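Local coordinates for protein MRG701 (Oryza sativa, PDB 5IN1) that probably reads methylated histone H3 tails through its chromodomain, as its MRG-family relatives do, and so takes part in regulating transcription, at residues V9-G14 / Y18-Q23; Y34-L39 / D52-L57. All coordinates share one frame; numbering follows the deposited sequence.

Interaction 1 of 2, residues V9-G14 / Y18-Q23; sequences VLAYHG and YEAKVQ
Val9 and Ala20 exchange both of their backbone hydrogen bonds: Val9 N donates to Ala20 O at 2.9 Å, and Ala20 N donates back to Val9 O at the same length. Two residues on, Ala11 N gives its hydrogen to Tyr18 O at 2.8 Å, while Tyr18 N reaches Ala11 O. Two of these acceptors carry a second, weaker load, since the CA of Glu19 approaches Val9 O and the CA of Leu10 lies 3.4 Å from Tyr18 O. Between the two bonded pairs, Leu10 and Glu19 form a non-hydrogen-bonded pair and spend their backbone bonds outward, on Leu55 and Leu39. This is the first beta hairpin of a chromo barrel, an SH3-like fold, and its strands coil strongly while staying paired, so that the short segments run 116° apart. On one face of the hairpin Val9, Ala11 and Ala20 meet through methyl groups, with Val9 CG2 and Ala11 CB each 4.1 Å from Ala20 CB. The Tyr18 ring belongs to the same face. Its CG stands opposite the carbonyl carbon (chi1 -59°), which swings the ring back toward strand 9-13, where CD2 rests against His13 CB and the ring edge meets Ala11 O and His13 O. A water in the ring plane donates to His13 O at 2.7 Å and is also hydrogen-bonded to Tyr18 OH. An alanine here lacks ring and hydroxyl, and the water on His13 O would probably be held less firmly and His13 CB lose its cover. At the end of strand 9-13 the His13 ring meets Tyr38, Trp41 and Trp45 edge-to-face, and Tyr18 meets Trp41, a cluster consistent with the methyl-lysine cage of MRG chromodomains.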
loop_
_atom_site.group_PDB
_atom_site.type_symbol
_atom_site.label_atom_id
_atom_site.label_comp_id
_atom_site.label_asym_id
_atom_site.label_seq_id
_atom_site.Cartn_x
_atom_site.Cartn_y
_atom_site.Cartn_z
ATOM N N VAL A 9 14.677 -2.944 9.970
ATOM C CA VAL A 9 14.338 -4.275 9.477
ATOM C C VAL A 9 15.622 -5.075 9.338
ATOM O O VAL A 9 16.719 -4.532 9.491
ATOM C CB VAL A 9 13.608 -4.220 8.114
ATOM C CG1 VAL A 9 12.298 -3.434 8.236
ATOM C CG2 VAL A 9 14.486 -3.601 7.026
ATOM N N LEU A 10 15.479 -6.364 9.060
ATOM C CA LEU A 10 16.587 -7.194 8.595
ATOM C C LEU A 10 16.463 -7.355 7.085
ATOM O O LEU A 10 15.356 -7.524 6.564
ATOM C CB LEU A 10 16.584 -8.552 9.294
ATOM C CG LEU A 10 16.812 -8.464 10.795
ATOM C CD1 LEU A 10 16.546 -9.795 11.469
ATOM C CD2 LEU A 10 18.225 -7.985 11.101
ATOM N N ALA A 11 17.579 -7.272 6.379
ATOM C CA ALA A 11 17.601 -7.377 4.921
ATOM C C ALA A 11 18.703 -8.324 4.479
ATOM O O ALA A 11 19.845 -8.250 4.944
ATOM C CB ALA A 11 17.813 -6.010 4.282
ATOM N N TYR A 12 18.363 -9.226 3.568
ATOM C CA TYR A 12 19.370 -10.034 2.907
ATOM C C TYR A 12 20.226 -9.174 1.990
ATOM O O TYR A 12 19.727 -8.314 1.272
ATOM C CB TYR A 12 18.728 -11.161 2.106
ATOM C CG TYR A 12 18.252 -12.318 2.939
ATOM C CD1 TYR A 12 19.157 -13.130 3.589
ATOM C CD2 TYR A 12 16.894 -12.606 3.076
ATOM C CE1 TYR A 12 18.747 -14.207 4.355
ATOM C CE2 TYR A 12 16.476 -13.684 3.836
ATOM C CZ TYR A 12 17.406 -14.485 4.458
ATOM O OH TYR A 12 17.007 -15.568 5.234
ATOM N N HIS A 13 21.525 -9.408 2.021
ATOM C CA HIS A 13 22.403 -8.875 0.992
ATOM C C HIS A 13 23.387 -9.992 0.762
ATOM O O HIS A 13 24.329 -10.162 1.524
ATOM C CB HIS A 13 23.089 -7.581 1.423
ATOM C CG HIS A 13 23.509 -6.724 0.277
ATOM N ND1 HIS A 13 24.721 -6.878 -0.359
ATOM C CD2 HIS A 13 22.873 -5.713 -0.365
ATOM C CE1 HIS A 13 24.823 -5.991 -1.330
ATOM N NE2 HIS A 13 23.716 -5.273 -1.358
ATOM N N GLY A 14 23.134 -10.813 -0.246
ATOM C CA GLY A 14 23.742 -12.125 -0.231
ATOM C C GLY A 14 23.079 -12.927 0.873
ATOM O O GLY A 14 22.017 -12.557 1.361
ATOM N N TYR A 18 21.317 -8.360 7.320
ATOM C CA TYR A 18 21.915 -7.121 7.831
ATOM C C TYR A 18 20.818 -6.184 8.322
ATOM O O TYR A 18 19.727 -6.114 7.731
ATOM C CB TYR A 18 22.739 -6.420 6.743
ATOM C CG TYR A 18 23.848 -7.282 6.203
ATOM C CD1 TYR A 18 25.124 -7.234 6.744
ATOM C CD2 TYR A 18 23.604 -8.187 5.174
ATOM C CE1 TYR A 18 26.133 -8.053 6.268
ATOM C CE2 TYR A 18 24.612 -9.020 4.698
ATOM C CZ TYR A 18 25.861 -8.936 5.243
ATOM O OH TYR A 18 26.844 -9.752 4.751
ATOM N N GLU A 19 21.078 -5.459 9.398
ATOM C CA GLU A 19 20.113 -4.458 9.804
ATOM C C GLU A 19 20.073 -3.334 8.774
ATOM O O GLU A 19 21.112 -2.898 8.261
ATOM C CB GLU A 19 20.428 -3.910 11.196
ATOM C CG GLU A 19 19.204 -3.219 11.787
ATOM C CD GLU A 19 19.373 -2.791 13.241
ATOM O OE1 GLU A 19 20.517 -2.645 13.714
ATOM O OE2 GLU A 19 18.322 -2.614 13.908
ATOM N N ALA A 20 18.864 -2.875 8.475
ATOM C CA ALA A 20 18.643 -1.821 7.499
ATOM C C ALA A 20 17.527 -0.938 7.992
ATOM O O ALA A 20 16.782 -1.326 8.894
ATOM C CB ALA A 20 18.292 -2.410 6.121
ATOM N N LYS A 21 17.392 0.239 7.396
ATOM C CA LYS A 21 16.257 1.086 7.705
ATOM C C LYS A 21 15.500 1.440 6.430
ATOM O O LYS A 21 16.086 1.702 5.371
ATOM C CB LYS A 21 16.697 2.343 8.437
ATOM C CG LYS A 21 17.611 3.215 7.647
ATOM C CD LYS A 21 17.949 4.474 8.423
ATOM C CE LYS A 21 19.148 5.183 7.819
ATOM N NZ LYS A 21 20.311 5.201 8.750
ATOM N N VAL A 22 14.182 1.444 6.544
ATOM C CA VAL A 22 13.320 1.818 5.431
ATOM C C VAL A 22 13.300 3.338 5.278
ATOM O O VAL A 22 12.927 4.048 6.209
ATOM C CB VAL A 22 11.894 1.291 5.643
ATOM C CG1 VAL A 22 10.981 1.765 4.506
ATOM C CG2 VAL A 22 11.901 -0.214 5.746
ATOM N N GLN A 23 13.734 3.820 4.121
ATOM C CA GLN A 23 13.761 5.249 3.804
ATOM C C GLN A 23 12.440 5.691 3.187
ATOM O O GLN A 23 11.961 6.789 3.462
ATOM C CB GLN A 23 14.901 5.572 2.841
ATOM C CG GLN A 23 16.291 5.317 3.402
ATOM C CD GLN A 23 17.346 5.300 2.319
ATOM O OE1 GLN A 23 17.202 4.608 1.308
ATOM N NE2 GLN A 23 18.413 6.061 2.517
HETATM O O HOH W 1 26.102 -11.787 2.800
#

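Interaction 2 of 2, residues Y34-L39 / D52-L57; sequences YHVHYL and DRLLKL
Leu54 CD1 presses on the Tyr34 side chain, lying 3.6 Å from CD2 and 4.0 Å from CG of the ring. The other methyl of the fork, Leu54 CD2, turns to Val36 and lies 4.5 Å from its CG1. Strands 31-38 and 54-56 are not neighbours in the sheet of this chromo barrel, so the two segments share no backbone bonds and meet through side chains alone, across the interior of the SH3-like fold; the nearest CA atoms, of Tyr34 and Leu54, are 9.2 Å apart. A second meeting point lies at Tyr38, whose hydroxyl comes within 3.0 Å of Arg53 NH2. The angle is too poor for a hydrogen bond between them; the ring and guanidinium planes lie 16° apart, and the two side chains cross at about a right angle. What draws the two ends together is Glu47: its OE1 is hydrogen-bonded to Tyr38 OH and salt-bridged to Arg53 NH2, so the carboxylate probably steadies the arginine's positive charge. Arg53 gets there by folding, with bends at chi2 (-83°) and chi3 (-62°) that carry the guanidinium over to the hydroxyl end of Tyr38. In the next shell, Ala11, Val49 and Phe3 also pack on Leu54 and help to fix the fork, the Tyr38 ring is set by Ala11, Val49 and the ring of Trp41, its plane about 30° away, and Tyr34 OH is hydrogen-bonded to Phe3 N. The guanidinium has a further hold on strand 8-13, a hydrogen bond from Arg53 NE to Tyr12 O.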
loop_
_atom_site.group_PDB
_atom_site.type_symbol
_atom_site.label_atom_id
_atom_site.label_comp_id
_atom_site.label_asym_id
_atom_site.label_seq_id
_atom_site.Cartn_x
_atom_site.Cartn_y
_atom_site.Cartn_z
ATOM N N TYR A 34 10.436 -1.041 -1.076
ATOM C CA TYR A 34 11.028 -0.323 0.034
ATOM C C TYR A 34 12.423 0.125 -0.350
ATOM O O TYR A 34 13.239 -0.699 -0.774
ATOM C CB TYR A 34 11.092 -1.216 1.271
ATOM C CG TYR A 34 9.762 -1.815 1.663
ATOM C CD1 TYR A 34 8.831 -1.068 2.370
ATOM C CD2 TYR A 34 9.427 -3.112 1.318
ATOM C CE1 TYR A 34 7.601 -1.612 2.727
ATOM C CE2 TYR A 34 8.215 -3.658 1.677
ATOM C CZ TYR A 34 7.312 -2.907 2.391
ATOM O OH TYR A 34 6.090 -3.452 2.742
ATOM N N HIS A 35 12.706 1.411 -0.188
ATOM C CA HIS A 35 14.046 1.911 -0.448
ATOM C C HIS A 35 14.748 1.852 0.887
ATOM O O HIS A 35 14.327 2.510 1.834
ATOM C CB HIS A 35 14.043 3.338 -1.024
ATOM C CG HIS A 35 15.273 3.676 -1.806
ATOM N ND1 HIS A 35 16.388 4.262 -1.238
ATOM C CD2 HIS A 35 15.571 3.509 -3.122
ATOM C CE1 HIS A 35 17.310 4.444 -2.168
ATOM N NE2 HIS A 35 16.841 4.000 -3.317
ATOM N N VAL A 36 15.790 1.030 0.970
ATOM C CA VAL A 36 16.441 0.774 2.246
ATOM C C VAL A 36 17.886 1.230 2.252
ATOM O O VAL A 36 18.550 1.262 1.216
ATOM C CB VAL A 36 16.376 -0.730 2.620
ATOM C CG1 VAL A 36 14.908 -1.187 2.746
ATOM C CG2 VAL A 36 17.167 -1.609 1.625
ATOM N N HIS A 37 18.349 1.599 3.448
ATOM C CA HIS A 37 19.750 1.879 3.709
ATOM C C HIS A 37 20.279 0.799 4.659
ATOM O O HIS A 37 19.652 0.540 5.679
ATOM C CB HIS A 37 19.926 3.276 4.326
ATOM C CG HIS A 37 21.316 3.523 4.831
ATOM N ND1 HIS A 37 22.386 3.661 3.981
ATOM C CD2 HIS A 37 21.817 3.603 6.087
ATOM C CE1 HIS A 37 23.493 3.825 4.687
ATOM N NE2 HIS A 37 23.174 3.801 5.970
ATOM N N TYR A 38 21.401 0.171 4.309
ATOM C CA TYR A 38 22.000 -0.858 5.144
ATOM C C TYR A 38 22.844 -0.175 6.203
ATOM O O TYR A 38 23.726 0.617 5.861
ATOM C CB TYR A 38 22.832 -1.831 4.298
ATOM C CG TYR A 38 21.996 -2.551 3.251
ATOM C CD1 TYR A 38 21.440 -3.800 3.520
ATOM C CD2 TYR A 38 21.742 -1.970 2.007
ATOM C CE1 TYR A 38 20.660 -4.458 2.565
ATOM C CE2 TYR A 38 20.979 -2.626 1.046
ATOM C CZ TYR A 38 20.427 -3.851 1.343
ATOM O OH TYR A 38 19.660 -4.488 0.382
ATOM N N LEU A 39 22.561 -0.445 7.478
ATOM C CA LEU A 39 23.190 0.355 8.537
ATOM C C LEU A 39 24.698 0.114 8.564
ATOM O O LEU A 39 25.159 -1.034 8.611
ATOM C CB LEU A 39 22.597 0.045 9.909
ATOM C CG LEU A 39 21.091 0.245 10.035
ATOM C CD1 LEU A 39 20.672 0.188 11.491
ATOM C CD2 LEU A 39 20.652 1.558 9.384
ATOM N N ASP A 52 10.334 -10.032 -0.215
ATOM C CA ASP A 52 11.127 -11.250 -0.124
ATOM C C ASP A 52 12.561 -11.013 0.362
ATOM O O ASP A 52 13.218 -11.952 0.811
ATOM C CB ASP A 52 11.164 -11.910 -1.489
ATOM C CG ASP A 52 11.589 -10.950 -2.551
ATOM O OD1 ASP A 52 10.828 -9.995 -2.853
ATOM O OD2 ASP A 52 12.702 -11.111 -3.080
ATOM N N ARG A 53 13.039 -9.768 0.276
ATOM C CA ARG A 53 14.385 -9.432 0.735
ATOM C C ARG A 53 14.464 -9.042 2.205
ATOM O O ARG A 53 15.570 -8.883 2.731
ATOM C CB ARG A 53 14.951 -8.291 -0.112
ATOM C CG ARG A 53 15.291 -8.694 -1.551
ATOM C CD ARG A 53 16.701 -9.368 -1.639
ATOM N NE ARG A 53 17.796 -8.490 -1.228
ATOM C CZ ARG A 53 18.348 -7.551 -2.000
ATOM N NH1 ARG A 53 17.917 -7.352 -3.231
ATOM N NH2 ARG A 53 19.338 -6.804 -1.533
ATOM N N LEU A 54 13.309 -8.870 2.849
ATOM C CA LEU A 54 13.226 -8.273 4.177
ATOM C C LEU A 54 12.573 -9.195 5.202
ATOM O O LEU A 54 11.734 -10.055 4.873
ATOM C CB LEU A 54 12.437 -6.964 4.130
ATOM C CG LEU A 54 12.963 -5.878 3.192
ATOM C CD1 LEU A 54 12.078 -4.636 3.283
ATOM C CD2 LEU A 54 14.423 -5.548 3.491
ATOM N N LEU A 55 12.919 -8.963 6.458
ATOM C CA LEU A 55 12.288 -9.616 7.597
ATOM C C LEU A 55 12.035 -8.576 8.680
ATOM O O LEU A 55 12.881 -7.716 8.939
ATOM C CB LEU A 55 13.172 -10.748 8.141
ATOM C CG LEU A 55 13.315 -12.008 7.278
ATOM C CD1 LEU A 55 14.384 -12.904 7.862
ATOM C CD2 LEU A 55 11.976 -12.748 7.214
ATOM N N LYS A 56 10.888 -8.667 9.339
ATOM C CA LYS A 56 10.592 -7.803 10.478
ATOM C C LYS A 56 11.660 -7.997 11.557
ATOM O O LYS A 56 12.164 -9.100 11.733
ATOM C CB LYS A 56 9.203 -8.119 11.033
ATOM C CG LYS A 56 8.693 -7.101 12.024
ATOM C CD LYS A 56 7.242 -7.329 12.377
ATOM C CE LYS A 56 6.774 -6.308 13.404
ATOM N NZ LYS A 56 5.307 -6.431 13.634
ATOM N N LEU A 57 12.010 -6.919 12.260
ATOM C CA LEU A 57 12.992 -7.006 13.334
ATOM C C LEU A 57 12.340 -7.596 14.578
ATOM O O LEU A 57 12.039 -6.888 15.538
ATOM C CB LEU A 57 13.587 -5.635 13.646
ATOM C CG LEU A 57 14.846 -5.594 14.512
ATOM C CD1 LEU A 57 16.035 -6.241 13.808
ATOM C CD2 LEU A 57 15.182 -4.145 14.854
#

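Overall arrangement
From the N terminus the chain first makes interaction 1, where strand 8-13 turns through two residues into strand 16-28 and closes a short hairpin loop. Only after that does interaction 2 open, with strand 31-38, and it closes a longer excursion by way of strand 47-50 at strand 54-56. The two are thus in series, neither nested nor crossed. In space they touch, their centres about 3 Å apart: strand 16-28 pairs with 31-38 on one side of the hairpin and strand 8-13 with 54-56 on the other. Gln23 OE1 probably bonds His35 ND1, and Ala20 CB packs against His37 O, joining hairpin and barrel core.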